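Local structure of IWS1 (Encephalitozoon cuniculi, 2XPP) at residues G107-V110 / Y111-I115; D89-K92 / T93-I96; D19-K22 / K23-N27. The protein probably acts as a factor in regulating transcription by RNA polymerase II, with suggested roles in and after recruitment of the TATA-binding protein. All blocks are in the same frame, centred on the assembly; numbering follows the deposited sequence.

Contact 1: residues G107-V110 / Y111-I115; sequences GKIV and YFYSI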
ATOM      1  N   GLY A 107       5.914   2.073  -1.923  1.00 14.99           N
ATOM      2  CA  GLY A 107       6.611   1.491  -3.046  1.00 15.63           C
ATOM      3  C   GLY A 107       7.279   0.151  -2.746  1.00 15.33           C
ATOM      4  O   GLY A 107       7.378  -0.700  -3.647  1.00 15.61           O
ATOM      5  N   LYS A 108       7.728  -0.032  -1.507  1.00 14.47           N
ATOM      6  CA  LYS A 108       8.488  -1.233  -1.161  1.00 15.79           C
ATOM      7  C   LYS A 108       7.589  -2.453  -1.185  1.00 14.63           C
ATOM      8  O   LYS A 108       8.005  -3.493  -1.675  1.00 15.52           O
ATOM      9  CB  LYS A 108       9.203  -1.080   0.162  1.00 15.56           C
ATOM     10  CG  LYS A 108      10.271  -0.002   0.025  1.00 17.47           C
ATOM     11  CD  LYS A 108      10.768   0.430   1.308  1.00 23.91           C
ATOM     12  CE  LYS A 108      11.866   1.451   1.118  1.00 25.63           C
ATOM     13  NZ  LYS A 108      12.361   1.773   2.443  1.00 30.10           N
ATOM     14  N   ILE A 109       6.376  -2.326  -0.658  1.00 13.55           N
ATOM     15  CA  ILE A 109       5.443  -3.488  -0.699  1.00 13.25           C
ATOM     16  C   ILE A 109       4.905  -3.713  -2.111  1.00 13.29           C
ATOM     17  O   ILE A 109       4.799  -4.856  -2.555  1.00 12.68           O
ATOM     18  CB  ILE A 109       4.306  -3.426   0.367  1.00 12.69           C
ATOM     19  CG1 ILE A 109       3.544  -4.785   0.446  1.00 12.84           C
ATOM     20  CG2 ILE A 109       3.281  -2.281   0.084  1.00 11.89           C
ATOM     21  CD1 ILE A 109       4.394  -6.030   0.823  1.00 15.13           C
ATOM     22  N   VAL A 110       4.641  -2.628  -2.843  1.00 12.36           N
ATOM     23  CA  VAL A 110       4.193  -2.804  -4.231  1.00 12.98           C
ATOM     24  C   VAL A 110       5.299  -3.441  -5.076  1.00 13.78           C
ATOM     25  O   VAL A 110       5.007  -4.313  -5.909  1.00 15.20           O
ATOM     26  CB  VAL A 110       3.694  -1.477  -4.834  1.00 12.24           C
ATOM     27  CG1 VAL A 110       3.366  -1.655  -6.356  1.00 14.29           C
ATOM     28  CG2 VAL A 110       2.448  -0.964  -4.009  1.00 13.17           C
ATOM     29  N   TYR A 111       6.557  -3.023  -4.831  1.00 15.03           N
ATOM     30  CA  TYR A 111       7.681  -3.620  -5.505  1.00 16.62           C
ATOM     31  C   TYR A 111       7.707  -5.131  -5.218  1.00 17.48           C
ATOM     32  O   TYR A 111       7.902  -5.952  -6.144  1.00 18.08           O
ATOM     33  CB  TYR A 111       9.007  -2.918  -5.172  1.00 16.79           C
ATOM     34  CG  TYR A 111      10.116  -3.530  -5.993  1.00 20.92           C
ATOM     35  CD1 TYR A 111      10.293  -3.173  -7.338  1.00 27.46           C
ATOM     36  CD2 TYR A 111      10.904  -4.558  -5.458  1.00 24.30           C
ATOM     37  CE1 TYR A 111      11.274  -3.773  -8.115  1.00 29.47           C
ATOM     38  CE2 TYR A 111      11.886  -5.175  -6.229  1.00 26.97           C
ATOM     39  CZ  TYR A 111      12.071  -4.764  -7.548  1.00 31.18           C
ATOM     40  OH  TYR A 111      13.063  -5.362  -8.306  1.00 35.90           O
ATOM     41  N   PHE A 112       7.483  -5.504  -3.944  1.00 15.26           N
ATOM     42  CA  PHE A 112       7.479  -6.915  -3.627  1.00 16.71           C
ATOM     43  C   PHE A 112       6.380  -7.672  -4.399  1.00 16.08           C
ATOM     44  O   PHE A 112       6.612  -8.776  -4.915  1.00 17.42           O
ATOM     45  CB  PHE A 112       7.344  -7.146  -2.116  1.00 15.56           C
ATOM     46  CG  PHE A 112       7.236  -8.611  -1.774  1.00 17.42           C
ATOM     47  CD1 PHE A 112       8.322  -9.484  -1.993  1.00 19.58           C
ATOM     48  CD2 PHE A 112       6.047  -9.103  -1.309  1.00 17.05           C
ATOM     49  CE1 PHE A 112       8.197 -10.877  -1.701  1.00 19.49           C
ATOM     50  CE2 PHE A 112       5.904 -10.472  -1.027  1.00 15.83           C
ATOM     51  CZ  PHE A 112       6.961 -11.343  -1.232  1.00 18.92           C
ATOM     52  N   TYR A 113       5.202  -7.067  -4.518  1.00 15.92           N
ATOM     53  CA  TYR A 113       4.119  -7.710  -5.237  1.00 15.44           C
ATOM     54  C   TYR A 113       4.547  -7.969  -6.671  1.00 17.29           C
ATOM     55  O   TYR A 113       4.170  -9.009  -7.233  1.00 17.73           O
ATOM     56  CB  TYR A 113       2.867  -6.852  -5.230  1.00 14.91           C
ATOM     57  CG  TYR A 113       2.007  -6.992  -3.977  1.00 13.54           C
ATOM     58  CD1 TYR A 113       0.607  -6.986  -4.094  1.00 14.43           C
ATOM     59  CD2 TYR A 113       2.568  -7.109  -2.686  1.00 14.68           C
ATOM     60  CE1 TYR A 113      -0.229  -7.098  -2.947  1.00 15.45           C
ATOM     61  CE2 TYR A 113       1.726  -7.241  -1.535  1.00 14.55           C
ATOM     62  CZ  TYR A 113       0.344  -7.242  -1.697  1.00 15.62           C
ATOM     63  OH  TYR A 113      -0.513  -7.353  -0.625  1.00 12.75           O
ATOM     64  N   SER A 114       5.308  -7.038  -7.251  1.00 17.67           N
ATOM     65  CA  SER A 114       5.714  -7.137  -8.662  1.00 20.38           C
ATOM     66  C   SER A 114       6.712  -8.271  -8.906  1.00 23.71           C
ATOM     67  O   SER A 114       6.893  -8.696 -10.056  1.00 24.69           O
ATOM     68  CB  SER A 114       6.263  -5.802  -9.194  1.00 20.50           C
ATOM     69  OG  SER A 114       7.597  -5.480  -8.745  1.00 21.39           O
ATOM     70  N   ILE A 115       7.348  -8.764  -7.840  1.00 23.53           N
ATOM     71  CA  ILE A 115       8.399  -9.791  -7.999  1.00 26.75           C
ATOM     72  C   ILE A 115       8.105 -11.098  -7.269  1.00 27.94           C
ATOM     73  O   ILE A 115       8.853 -12.088  -7.410  1.00 31.20           O
ATOM     74  CB  ILE A 115       9.794  -9.251  -7.618  1.00 26.28           C
ATOM     75  CG1 ILE A 115       9.852  -8.870  -6.130  1.00 25.48           C
ATOM     76  CG2 ILE A 115      10.181  -8.057  -8.506  1.00 27.72           C
ATOM     77  CD1 ILE A 115      11.265  -8.805  -5.574  1.00 31.50           C
TER
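Ile109 and Tyr113, one helical turn apart on helix 106-115, make the closest apolar side-chain contact here and illustrate how side chains one turn apart pack along a helix. Among the apolar contacts, CG1 of Ile109 lies 3.6 Å from Tyr113 CE2, and the two side chains cross obliquely. CG1 stands anti to the backbone N (chi1 -169°), and the bend at chi2 turns CD1 back toward the later turn. There CD1 touches both aromatics: it is 3.8 Å from Tyr113 CE2 and 4.1 Å from Phe112 CD2. Isoleucine thus packs at the CE2 corner of the Tyr113 phenol, whose hydroxyl is bonded to the carbonyl of Leu70.

The polar contacts are the regular i to i+4 backbone bonds. Tyr111 N to Gly107 O is the short one at 2.7 Å; Phe112 N to Lys108 O, Tyr113 N to Ile109 O and Ser114 N to Val110 O are longer, at 3.0 to 3.1 Å. Toward the end of the segment, Ser114 adds a side-chain bond, its OG giving its hydrogen to Tyr111 O at 2.7 Å. The hydroxyl is tucked back over the preceding turn (chi1 75°), so this buried polar group is satisfied by its own helix.

In their outward packing, Val110 and Tyr113 face the bundle, both meeting Leu88 of helix 81-92, and Val110 also Trp134 of helix 121-138. Ile109 packs both on helix 62-70 and on the chain of another protein, which Lys108, Tyr111 and Phe112 also touch. With the backbone polar groups paired within the helix, Ile109 and Phe112 are left to make apolar contacts, and this side packs against the other protein.

Contact 2: residues D89-K92 / T93-I96; sequences DVLK and TMKI
The carbonyl of Val90 meets Thr93 in two different ways. OG1 donates in the carbonyl plane, on a lone pair, at 2.7 Å from Val90 O. The backbone N of the same threonine comes from above that plane, 54° out of it, at 3.0 Å from Val90 O. The next carbonyl, Leu91 O, is likewise approached over its face, by Met94 N at 3.2 Å and 64° out of plane. A water gives hydrogens to both Leu91 O (2.8 Å from the water O) and Met94 O, bridging the two. In Thr93, OG1 sits between the backbone N and the carbonyl carbon (chi1 73°), which turns it back to Val90 O and leaves CG2 beside the backbone N, 3.3 Å from Asp89 O. The i to i+3 bonds to Val90 O and Leu91 O mark the chain leaving helix 81-92 in the helical bundle-like domain related to TFIIS; an inverse gamma turn centred on Lys95 then redirects it toward helix 98-104. Met94 lies alongside Val90 and points the same way, its terminal CE 3.8 Å from Val90 CG1. Ile96 returns from the other end of the loop to set CD1 at 4.0 Å from Leu91 CD2, and both these residues also pack on Leu63 and Trp134.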
ATOM      1  N   ASP A  89      -5.762  -1.376  -7.060  1.00 16.27           N
ATOM      2  CA  ASP A  89      -6.677  -0.556  -7.894  1.00 18.96           C
ATOM      3  C   ASP A  89      -6.814   0.866  -7.322  1.00 18.74           C
ATOM      4  O   ASP A  89      -6.795   1.859  -8.105  1.00 18.85           O
ATOM      5  CB  ASP A  89      -8.055  -1.237  -7.960  1.00 21.15           C
ATOM      6  CG  ASP A  89      -9.084  -0.461  -8.772  1.00 31.50           C
ATOM      7  OD1 ASP A  89      -8.759   0.042  -9.883  1.00 40.38           O
ATOM      8  OD2 ASP A  89     -10.252  -0.404  -8.297  1.00 40.55           O
ATOM      9  N   VAL A  90      -7.039   0.965  -6.013  1.00 15.67           N
ATOM     10  CA  VAL A  90      -7.063   2.264  -5.304  1.00 16.36           C
ATOM     11  C   VAL A  90      -5.792   3.119  -5.585  1.00 15.69           C
ATOM     12  O   VAL A  90      -5.900   4.276  -6.015  1.00 15.94           O
ATOM     13  CB  VAL A  90      -7.271   2.097  -3.786  1.00 15.40           C
ATOM     14  CG1 VAL A  90      -6.983   3.417  -3.005  1.00 17.33           C
ATOM     15  CG2 VAL A  90      -8.720   1.650  -3.507  1.00 18.41           C
ATOM     16  N   LEU A  91      -4.628   2.524  -5.334  1.00 13.99           N
ATOM     17  CA  LEU A  91      -3.338   3.216  -5.516  1.00 12.75           C
ATOM     18  C   LEU A  91      -3.177   3.765  -6.941  1.00 14.44           C
ATOM     19  O   LEU A  91      -2.645   4.861  -7.122  1.00 14.87           O
ATOM     20  CB  LEU A  91      -2.206   2.244  -5.180  1.00 12.21           C
ATOM     21  CG  LEU A  91      -2.067   1.948  -3.691  1.00 10.67           C
ATOM     22  CD1 LEU A  91      -1.133   0.833  -3.523  1.00 11.14           C
ATOM     23  CD2 LEU A  91      -1.570   3.168  -2.887  1.00 12.11           C
ATOM     24  N   LYS A  92      -3.677   3.030  -7.931  1.00 15.11           N
ATOM     25  CA  LYS A  92      -3.525   3.407  -9.336  1.00 16.96           C
ATOM     26  C   LYS A  92      -4.246   4.726  -9.615  1.00 17.39           C
ATOM     27  O   LYS A  92      -3.851   5.507 -10.531  1.00 18.92           O
ATOM     28  CB  LYS A  92      -4.114   2.317 -10.256  1.00 19.44           C
ATOM     29  CG  LYS A  92      -3.962   2.601 -11.686  1.00 25.88           C
ATOM     30  CD  LYS A  92      -4.352   1.346 -12.445  1.00 31.42           C
ATOM     31  CE  LYS A  92      -5.156   1.657 -13.672  1.00 36.57           C
ATOM     32  NZ  LYS A  92      -5.487   0.359 -14.343  1.00 39.67           N
ATOM     33  N   THR A  93      -5.295   4.984  -8.833  1.00 16.04           N
ATOM     34  CA  THR A  93      -6.156   6.149  -9.050  1.00 18.41           C
ATOM     35  C   THR A  93      -5.651   7.415  -8.361  1.00 18.28           C
ATOM     36  O   THR A  93      -6.203   8.493  -8.604  1.00 20.00           O
ATOM     37  CB  THR A  93      -7.636   5.941  -8.588  1.00 18.17           C
ATOM     38  OG1 THR A  93      -7.729   5.947  -7.163  1.00 20.12           O
ATOM     39  CG2 THR A  93      -8.261   4.646  -9.166  1.00 21.30           C
ATOM     40  N   MET A  94      -4.659   7.281  -7.495  1.00 17.30           N
ATOM     41  CA  MET A  94      -4.198   8.411  -6.666  1.00 16.78           C
ATOM     42  C   MET A  94      -3.053   9.207  -7.286  1.00 17.59           C
ATOM     43  O   MET A  94      -2.155   8.621  -7.930  1.00 17.55           O
ATOM     44  CB  MET A  94      -3.772   7.870  -5.289  1.00 16.37           C
ATOM     45  CG  MET A  94      -4.965   7.452  -4.496  1.00 17.13           C
ATOM     46  SD  MET A  94      -4.407   6.646  -2.992  1.00 18.52           S
ATOM     47  CE  MET A  94      -5.818   6.920  -1.947  1.00 22.18           C
ATOM     48  N   LYS A  95      -3.073  10.544  -7.105  1.00 17.22           N
ATOM     49  CA  LYS A  95      -2.010  11.391  -7.644  1.00 18.51           C
ATOM     50  C   LYS A  95      -0.825  11.385  -6.653  1.00 18.88           C
ATOM     51  O   LYS A  95      -0.617  12.342  -5.912  1.00 18.96           O
ATOM     52  CB  LYS A  95      -2.504  12.823  -7.901  1.00 19.34           C
ATOM     53  CG  LYS A  95      -3.533  12.876  -9.012  1.00 24.67           C
ATOM     54  CD  LYS A  95      -3.944  14.282  -9.403  1.00 29.85           C
ATOM     55  CE  LYS A  95      -5.063  14.240 -10.446  1.00 34.21           C
ATOM     56  NZ  LYS A  95      -5.562  15.608 -10.901  1.00 37.43           N
ATOM     57  N   ILE A  96      -0.046  10.308  -6.736  1.00 16.95           N
ATOM     58  CA  ILE A  96       1.058  10.003  -5.812  1.00 17.29           C
ATOM     59  C   ILE A  96       2.384  10.522  -6.340  1.00 17.69           C
ATOM     60  O   ILE A  96       2.778  10.221  -7.481  1.00 19.12           O
ATOM     61  CB  ILE A  96       1.065   8.500  -5.515  1.00 15.45           C
ATOM     62  CG1 ILE A  96      -0.175   8.130  -4.670  1.00 17.44           C
ATOM     63  CG2 ILE A  96       2.323   8.102  -4.801  1.00 17.81           C
ATOM     64  CD1 ILE A  96      -0.426   6.592  -4.569  1.00 17.09           C
TER
HETATM   65  O   HOH W   1      -0.685   6.191  -8.546  1.00 16.68           O

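Contact 3: residues D19-K22 / K23-N27; sequences DILK and KDNAN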
ATOM      1  N   ASP A  19      -7.195   0.531  13.006  1.00 16.88           N
ATOM      2  CA  ASP A  19      -7.814  -0.339  13.999  1.00 18.66           C
ATOM      3  C   ASP A  19      -8.056  -1.735  13.402  1.00 17.88           C
ATOM      4  O   ASP A  19      -7.820  -2.768  14.080  1.00 17.13           O
ATOM      5  CB  ASP A  19      -9.106   0.289  14.541  1.00 20.46           C
ATOM      6  CG  ASP A  19      -8.829   1.498  15.446  1.00 23.67           C
ATOM      7  OD1 ASP A  19      -7.660   1.689  15.851  1.00 25.21           O
ATOM      8  OD2 ASP A  19      -9.790   2.249  15.728  1.00 28.74           O
ATOM      9  N   ILE A  20      -8.510  -1.760  12.152  1.00 16.42           N
ATOM     10  CA  ILE A  20      -8.790  -3.055  11.497  1.00 16.51           C
ATOM     11  C   ILE A  20      -7.490  -3.841  11.325  1.00 16.00           C
ATOM     12  O   ILE A  20      -7.436  -5.069  11.564  1.00 16.30           O
ATOM     13  CB  ILE A  20      -9.486  -2.842  10.150  1.00 15.30           C
ATOM     14  CG1 ILE A  20     -10.913  -2.331  10.375  1.00 17.79           C
ATOM     15  CG2 ILE A  20      -9.441  -4.157   9.301  1.00 14.70           C
ATOM     16  CD1 ILE A  20     -11.532  -1.683   9.097  1.00 19.09           C
ATOM     17  N   LEU A  21      -6.434  -3.154  10.903  1.00 15.17           N
ATOM     18  CA  LEU A  21      -5.152  -3.821  10.689  1.00 15.30           C
ATOM     19  C   LEU A  21      -4.660  -4.393  12.014  1.00 15.30           C
ATOM     20  O   LEU A  21      -4.252  -5.566  12.039  1.00 14.80           O
ATOM     21  CB  LEU A  21      -4.123  -2.855  10.050  1.00 14.19           C
ATOM     22  CG  LEU A  21      -2.707  -3.396   9.856  1.00 15.02           C
ATOM     23  CD1 LEU A  21      -2.720  -4.570   8.887  1.00 19.02           C
ATOM     24  CD2 LEU A  21      -1.910  -2.278   9.302  1.00 18.72           C
ATOM     25  N   LYS A  22      -4.656  -3.580  13.092  1.00 16.30           N
ATOM     26  CA  LYS A  22      -4.139  -4.039  14.396  1.00 16.07           C
ATOM     27  C   LYS A  22      -4.889  -5.262  14.895  1.00 17.24           C
ATOM     28  O   LYS A  22      -4.256  -6.195  15.432  1.00 16.73           O
ATOM     29  CB  LYS A  22      -4.221  -2.897  15.440  1.00 17.64           C
ATOM     30  CG  LYS A  22      -3.170  -1.820  15.085  1.00 20.89           C
ATOM     31  CD  LYS A  22      -3.228  -0.583  16.011  1.00 28.07           C
ATOM     32  CE  LYS A  22      -2.234   0.496  15.541  1.00 32.18           C
ATOM     33  NZ  LYS A  22      -2.020   1.539  16.636  1.00 36.05           N
ATOM     34  N   LYS A  23      -6.217  -5.242  14.715  1.00 15.88           N
ATOM     35  CA  LYS A  23      -7.096  -6.349  15.210  1.00 17.62           C
ATOM     36  C   LYS A  23      -6.840  -7.622  14.414  1.00 16.18           C
ATOM     37  O   LYS A  23      -6.800  -8.716  15.016  1.00 15.50           O
ATOM     38  CB  LYS A  23      -8.559  -5.968  15.126  1.00 18.38           C
ATOM     39  CG  LYS A  23      -9.548  -6.839  15.989  1.00 23.98           C
ATOM     40  CD  LYS A  23     -10.810  -5.992  16.304  1.00 33.43           C
ATOM     41  CE  LYS A  23     -10.400  -4.623  16.975  1.00 37.90           C
ATOM     42  NZ  LYS A  23     -11.146  -3.333  16.588  1.00 40.34           N
ATOM     43  N   ASP A  24      -6.621  -7.482  13.102  1.00 15.19           N
ATOM     44  CA  ASP A  24      -6.428  -8.670  12.251  1.00 14.45           C
ATOM     45  C   ASP A  24      -5.066  -9.230  12.592  1.00 14.75           C
ATOM     46  O   ASP A  24      -4.907 -10.447  12.751  1.00 13.87           O
ATOM     47  CB  ASP A  24      -6.496  -8.309  10.753  1.00 14.00           C
ATOM     48  CG  ASP A  24      -7.878  -8.489  10.156  1.00 14.92           C
ATOM     49  OD1 ASP A  24      -8.859  -8.794  10.887  1.00 16.84           O
ATOM     50  OD2 ASP A  24      -7.944  -8.339   8.900  1.00 16.54           O
ATOM     51  N   ASN A  25      -4.085  -8.339  12.782  1.00 13.09           N
ATOM     52  CA  ASN A  25      -2.759  -8.845  13.113  1.00 14.09           C
ATOM     53  C   ASN A  25      -2.694  -9.549  14.472  1.00 15.07           C
ATOM     54  O   ASN A  25      -2.053 -10.599  14.598  1.00 16.13           O
ATOM     55  CB  ASN A  25      -1.677  -7.770  12.915  1.00 13.76           C
ATOM     56  CG  ASN A  25      -1.349  -7.554  11.434  1.00 14.02           C
ATOM     57  OD1 ASN A  25      -1.767  -8.306  10.571  1.00 18.13           O
ATOM     58  ND2 ASN A  25      -0.584  -6.518  11.148  1.00 17.98           N
ATOM     59  N   ALA A  26      -3.348  -8.983  15.479  1.00 14.81           N
ATOM     60  CA  ALA A  26      -3.464  -9.574  16.796  1.00 15.40           C
ATOM     61  C   ALA A  26      -4.185 -10.915  16.721  1.00 15.93           C
ATOM     62  O   ALA A  26      -3.799 -11.887  17.404  1.00 17.20           O
ATOM     63  CB  ALA A  26      -4.261  -8.629  17.720  1.00 17.33           C
ATOM     64  N   ASN A  27      -5.246 -10.953  15.910  1.00 14.92           N
ATOM     65  CA  ASN A  27      -5.992 -12.216  15.784  1.00 16.29           C
ATOM     66  C   ASN A  27      -5.136 -13.266  15.069  1.00 14.85           C
ATOM     67  O   ASN A  27      -5.206 -14.438  15.407  1.00 16.11           O
ATOM     68  CB  ASN A  27      -7.359 -12.017  15.092  1.00 16.37           C
ATOM     69  CG  ASN A  27      -8.390 -11.304  16.017  1.00 19.70           C
ATOM     70  OD1 ASN A  27      -8.198 -11.233  17.230  1.00 24.08           O
ATOM     71  ND2 ASN A  27      -9.494 -10.795  15.435  1.00 19.59           N
TER
HETATM   72  O   HOH W   2     -10.175  -6.305  12.208  1.00 31.30           O
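Leu21 and Asn25 pair across one turn of helix 5-30 on its more closely packed side. CG of Leu21 is placed anti to the backbone N (chi1 176°), and the bend at chi2 carries CD1 toward the following turn. This methyl meets the amide nitrogen end of Asn25, with CD1 3.7 Å from Asn25 ND2; CG of Asn25 stands beside its own backbone N (chi1 -76°). Leu21 also rests on Trp69, and Asn25 on Leu73 and Pro74, and these parts of the chain partly cover the flank. Next to it, Ile20 O takes the backbone N of buried Asp24 at 3.0 Å and also a water hydrogen. The same water gives its other hydrogen to Asp24 OD1, 3.1 Å from the water O. The carboxylate has further partners, Gly36 N at OD1 and a salt bridge from Lys37 at OD2, which would favour its charged form.

The other flank is looser. Lys22 extends its chain from the helix, and the CB of Ala26 lies 3.3 Å from Lys22 O. Lys23 curls, yet its NZ remains 5.8 Å from Asp19 OD2, too far for a salt bridge; that carboxylate is paired instead with Lys15. Ile20 and Leu21 against the bundle, with Asp24 and Asn25 beside them, and Lys22 and Lys23 outward, are typical of an amphipathic helix along one side of an all-helical domain.

From the N terminus the chain passes first through contact 3, on helix 5-30, then contact 2, where helix 81-92 gives way to the loop before helix 98-104, and finally contact 1, on helix 106-115. All three are local, each joining residues three to five apart, and they follow in series without nesting or crossing. None closes a long loop; contact 2 is the turn out of helix 81-92. Contacts 1 and 2 meet in space, with Val110 CG2 at 4.0 Å from Leu91 CD1, and both lean on Trp134 of helix 121-138. Contact 3 stands apart, its centre about 24 Å from that of contact 2 on the opposite side of the chain's centre. Helix 62-70 is shared by all three.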